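Local coordinates for protein putative antibiotic biosynthesis monooxygenase (Bacteroides thetaiotaomicron, PDB 3KKF) that is a putative antibiotic biosynthesis monooxygenase of unproven substrate that binds calcium ions and forms a dimer of ferredoxin-like subunits, at residues 5-10 and 56-61. Numbering follows the deposited sequence. Where two conformers were deposited one is given.
Sequences NMVRLS and TILEIY. With CA (calcium ion), chain C; EDO (1,2-ethanediol), chain E.
Arg8 grips the carboxylate of Glu59 side-on in a salt bridge: NE gives a nearly straight bond to OE2 (2.8 Å, 169° at the hydrogen), and NH2 reaches the syn lone pair of OE1. The guanidinium and carboxylate planes are turned 45° apart. A bend at chi3 (72°) in the otherwise extended arginine brings its NE edge round to the acid. Ser10 OG donates to Glu59 OE2 over 2.6 Å, from the face of the carboxylate opposite to NE, while Tyr61 OH donates to the anti lone pair of Glu59 OE1 at 2.7 Å. In the conformer described, one of two modelled for Glu59, each oxygen of this buried acid thus has two donors. Met6, present as selenomethionine, lies alongside Tyr61, its SE 4.1 Å from Tyr61 CD2 in an oblique Met-aromatic contact, and its CE lies over one face of the Arg8 guanidinium, toward the rim. Between the strands, the hydrogen-bonded pairs Met6–Tyr61, Arg8–Glu59 and Ser10–Ile57 join the antiparallel backbones. On the other sheet face, Leu58 CD1 touches both Val7 CG1 and Leu9 CD2 at 4.0 Å, and the second subunit packs on Val7, Leu9 and Ile60. Just before strand 6-14, Asn5 OD1 binds calcium at 2.4 Å, with Gly1 O, Asn4 OD1, Ala62 O and waters as further ligands. These are the two central strands of the four-stranded antiparallel sheet of the dimeric alpha/beta-barrel fold, to which antibiotic biosynthesis monooxygenases belong.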
loop_
_atom_site.group_PDB
_atom_site.type_symbol
_atom_site.label_atom_id
_atom_site.label_comp_id
_atom_site.label_asym_id
_atom_site.label_seq_id
_atom_site.Cartn_x
_atom_site.Cartn_y
_atom_site.Cartn_z
ATOM N N ASN A 5 2.736 13.735 -6.896
ATOM C CA ASN A 5 2.780 13.213 -5.548
ATOM C C ASN A 5 3.930 12.264 -5.446
ATOM O O ASN A 5 4.249 11.513 -6.394
ATOM C CB ASN A 5 1.491 12.492 -5.089
ATOM C CG ASN A 5 0.309 13.414 -4.919
ATOM O OD1 ASN A 5 0.449 14.654 -4.837
ATOM N ND2 ASN A 5 -0.885 12.815 -4.859
HETATM N N MSE A 6 4.599 12.312 -4.315
HETATM C CA MSE A 6 5.683 11.370 -4.013
HETATM C C MSE A 6 5.050 10.159 -3.377
HETATM O O MSE A 6 4.433 10.283 -2.323
HETATM C CB MSE A 6 6.678 11.982 -3.064
HETATM C CG MSE A 6 7.751 11.031 -2.623
HETATM SE SE MSE A 6 8.991 11.833 -1.370
HETATM C CE MSE A 6 9.566 10.182 -0.538
ATOM N N VAL A 7 5.173 9.015 -4.021
ATOM C CA VAL A 7 4.625 7.756 -3.556
ATOM C C VAL A 7 5.780 6.813 -3.244
ATOM O O VAL A 7 6.722 6.656 -4.058
ATOM C CB VAL A 7 3.675 7.134 -4.617
ATOM C CG1 VAL A 7 3.084 5.815 -4.124
ATOM C CG2 VAL A 7 2.557 8.114 -4.988
ATOM N N ARG A 8 5.736 6.210 -2.066
ATOM C CA ARG A 8 6.773 5.314 -1.639
ATOM C C ARG A 8 6.207 4.200 -0.773
ATOM O O ARG A 8 5.184 4.376 -0.090
ATOM C CB ARG A 8 7.834 6.098 -0.837
ATOM C CG ARG A 8 9.127 5.325 -0.569
ATOM C CD ARG A 8 10.223 6.227 0.011
ATOM N NE ARG A 8 9.900 6.582 1.388
ATOM C CZ ARG A 8 10.682 7.336 2.160
ATOM N NH1 ARG A 8 11.832 7.798 1.693
ATOM N NH2 ARG A 8 10.318 7.609 3.413
ATOM N N LEU A 9 6.832 3.038 -0.838
ATOM C CA LEU A 9 6.562 1.959 0.096
ATOM C C LEU A 9 7.752 1.830 1.004
ATOM O O LEU A 9 8.911 1.759 0.533
ATOM C CB LEU A 9 6.384 0.601 -0.584
ATOM C CG LEU A 9 5.254 0.456 -1.548
ATOM C CD1 LEU A 9 5.371 -0.860 -2.311
ATOM C CD2 LEU A 9 3.928 0.511 -0.796
ATOM N N SER A 10 7.509 1.869 2.289
ATOM C CA SER A 10 8.542 1.522 3.282
ATOM C C SER A 10 8.249 0.118 3.766
ATOM O O SER A 10 7.123 -0.170 4.185
ATOM C CB SER A 10 8.567 2.455 4.476
ATOM O OG SER A 10 9.020 3.735 4.185
ATOM N N THR A 56 4.547 -2.881 6.304
ATOM C CA THR A 56 4.666 -2.133 5.061
ATOM C C THR A 56 3.836 -0.875 5.198
ATOM O O THR A 56 2.680 -0.939 5.671
ATOM C CB THR A 56 4.188 -2.956 3.857
ATOM O OG1 THR A 56 5.093 -4.011 3.614
ATOM C CG2 THR A 56 4.131 -2.106 2.562
ATOM N N ILE A 57 4.405 0.273 4.823
ATOM C CA ILE A 57 3.678 1.517 4.854
ATOM C C ILE A 57 3.581 2.099 3.433
ATOM O O ILE A 57 4.605 2.313 2.773
ATOM C CB ILE A 57 4.352 2.589 5.785
ATOM C CG1 ILE A 57 4.723 1.989 7.149
ATOM C CG2 ILE A 57 3.432 3.819 5.956
ATOM C CD1 ILE A 57 5.357 2.948 8.075
ATOM N N LEU A 58 2.355 2.346 2.980
ATOM C CA LEU A 58 2.124 3.112 1.752
ATOM C C LEU A 58 2.141 4.578 2.166
ATOM O O LEU A 58 1.352 5.036 2.980
ATOM C CB LEU A 58 0.780 2.766 1.119
ATOM C CG LEU A 58 0.384 3.625 -0.103
ATOM C CD1 LEU A 58 1.359 3.536 -1.298
ATOM C CD2 LEU A 58 -1.032 3.269 -0.547
ATOM N N GLU A 59 3.102 5.296 1.621
ATOM C CA GLU A 59 3.336 6.733 1.908
ATOM C C GLU A 59 3.008 7.555 0.701
ATOM O O GLU A 59 3.534 7.282 -0.377
ATOM C CB GLU A 59 4.815 6.989 2.208
ATOM C CG GLU A 59 5.476 6.099 3.236
ATOM C CD GLU A 59 7.011 6.293 3.201
ATOM O OE1 GLU A 59 7.518 7.323 3.687
ATOM O OE2 GLU A 59 7.705 5.398 2.654
ATOM N N ILE A 60 2.143 8.565 0.858
ATOM C CA ILE A 60 1.848 9.479 -0.250
ATOM C C ILE A 60 1.993 10.908 0.309
ATOM O O ILE A 60 1.285 11.279 1.279
ATOM C CB ILE A 60 0.448 9.283 -0.873
ATOM C CG1 ILE A 60 0.248 7.842 -1.349
ATOM C CG2 ILE A 60 0.256 10.288 -2.000
ATOM C CD1 ILE A 60 -1.181 7.514 -1.843
ATOM N N TYR A 61 2.940 11.661 -0.255
ATOM C CA TYR A 61 3.175 13.043 0.104
ATOM C C TYR A 61 2.777 13.916 -1.070
ATOM O O TYR A 61 2.891 13.513 -2.230
ATOM C CB TYR A 61 4.662 13.285 0.449
ATOM C CG TYR A 61 5.193 12.355 1.508
ATOM C CD1 TYR A 61 5.048 12.653 2.843
ATOM C CD2 TYR A 61 5.796 11.138 1.175
ATOM C CE1 TYR A 61 5.505 11.780 3.840
ATOM C CE2 TYR A 61 6.260 10.278 2.134
ATOM C CZ TYR A 61 6.103 10.591 3.473
ATOM O OH TYR A 61 6.549 9.739 4.439
HETATM CA CA CA C . 0.984 16.874 -5.572
HETATM C C1 EDO E . 3.052 10.932 -9.413
HETATM O O1 EDO E . 2.956 9.971 -8.337
HETATM C C2 EDO E . 2.532 10.374 -10.743
HETATM O O2 EDO E . 3.397 9.332 -11.164
HETATM O O HOH W 1 1.406 19.115 -4.875
HETATM O O HOH W 2 -0.914 17.178 -4.167
#